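PDB 3TOS: CalS11 from Micromonospora echinospora, which probably acts as an S-adenosylmethionine-dependent O-methyltransferase in calicheamicin biosynthesis and binds S-adenosyl-L-homocysteine in a Rossmann-like fold. Local coordinates for residues R242-P245 against G246-A249. Numbering follows the deposited sequence.
Sequences RLLP and GRPA
The carbonyl oxygen of L244 accepts the backbone N-H of R247 at 3.1 Å, the bond that closes a type II beta turn from L244 to R247. The donor lies in the carbonyl plane, though the N-H is bent to 139°. P245, its phi fixed by the ring, suits the second position of this turn, and G246 the third: there phi is positive (91°), and a beta carbon would run into the carbonyl oxygen of P245. Between the two ends of the turn, a water accepts the N-H of L244 at 2.8 Å and also hydrogen-bonds to R247 O. A second water links P245 O with R247 NE, 3.1 Å from that nitrogen. The R247 side chain, with CG beside its own backbone N (chi1 -52°) and extended onward to NE, passes obliquely over L244, its CD 4.0 Å from L244 CB and its NH1 near L244 CD1. Replacing R247 with an alanine would probably leave S58 OG without its NH1 partner and remove the aliphatic chain that packs on L244 CB. L243 is buried, as suits a leucine: its nonpolar side chain packs on V69 of a second subunit while CD2 touches P248 O (3.4 Å). The side chain of P248 lies about 6 Å from a bound sodium ion. The turn belongs to the beta hairpin joining strand 242-243, outermost of this chain's sheet, to antiparallel strand 251-254, and L244 and R247 lean on helix 50-65.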
# COMPACT_ATOMS: atom_id res chain seq x y z
N ARG B 242 18.26 -13.80 -6.24
CA ARG B 242 18.15 -13.02 -5.01
C ARG B 242 18.85 -13.73 -3.87
O ARG B 242 19.03 -14.95 -3.90
CB ARG B 242 16.69 -12.84 -4.61
CG ARG B 242 15.91 -11.98 -5.60
CD ARG B 242 16.36 -10.49 -5.45
NE ARG B 242 15.65 -9.64 -6.41
CZ ARG B 242 16.06 -9.34 -7.67
NH1 ARG B 242 17.21 -9.85 -8.15
NH2 ARG B 242 15.31 -8.52 -8.43
N LEU B 243 19.26 -12.92 -2.89
CA LEU B 243 19.69 -13.40 -1.58
C LEU B 243 18.61 -13.11 -0.56
O LEU B 243 17.83 -12.17 -0.76
CB LEU B 243 20.92 -12.59 -1.09
CG LEU B 243 22.23 -12.74 -1.90
CD1 LEU B 243 23.30 -11.88 -1.20
CD2 LEU B 243 22.66 -14.18 -1.96
N LEU B 244 18.59 -13.86 0.55
CA LEU B 244 17.92 -13.36 1.75
C LEU B 244 18.95 -12.40 2.41
O LEU B 244 20.07 -12.83 2.66
CB LEU B 244 17.63 -14.55 2.71
CG LEU B 244 16.73 -15.61 2.02
CD1 LEU B 244 16.61 -16.86 2.86
CD2 LEU B 244 15.33 -15.03 1.66
N PRO B 245 18.60 -11.09 2.64
CA PRO B 245 19.61 -10.10 3.02
C PRO B 245 20.46 -10.54 4.21
O PRO B 245 19.90 -11.09 5.18
CB PRO B 245 18.76 -8.87 3.39
CG PRO B 245 17.55 -8.96 2.50
CD PRO B 245 17.30 -10.46 2.30
N GLY B 246 21.78 -10.33 4.09
CA GLY B 246 22.72 -10.65 5.17
C GLY B 246 23.29 -12.03 5.08
O GLY B 246 24.17 -12.37 5.89
N ARG B 247 22.81 -12.83 4.11
CA ARG B 247 23.19 -14.25 4.01
C ARG B 247 23.78 -14.51 2.63
O ARG B 247 23.13 -14.26 1.60
CB ARG B 247 21.93 -15.15 4.26
CG ARG B 247 21.23 -14.78 5.56
CD ARG B 247 20.03 -15.62 5.78
NE ARG B 247 19.29 -15.05 6.89
CZ ARG B 247 18.08 -15.40 7.24
NH1 ARG B 247 17.49 -16.44 6.65
NH2 ARG B 247 17.49 -14.69 8.19
N PRO B 248 25.01 -14.99 2.56
CA PRO B 248 25.65 -15.16 1.24
C PRO B 248 25.00 -16.24 0.38
O PRO B 248 25.15 -16.21 -0.86
CB PRO B 248 27.08 -15.59 1.61
CG PRO B 248 26.92 -16.27 2.94
CD PRO B 248 25.89 -15.43 3.67
N ALA B 249 24.27 -17.16 1.01
CA ALA B 249 23.57 -18.29 0.33
C ALA B 249 22.36 -18.57 1.19
O ALA B 249 22.42 -18.35 2.42
CB ALA B 249 24.49 -19.53 0.27
O HOH W 1 20.67 -15.72 0.96
O HOH W 2 20.18 -12.27 7.78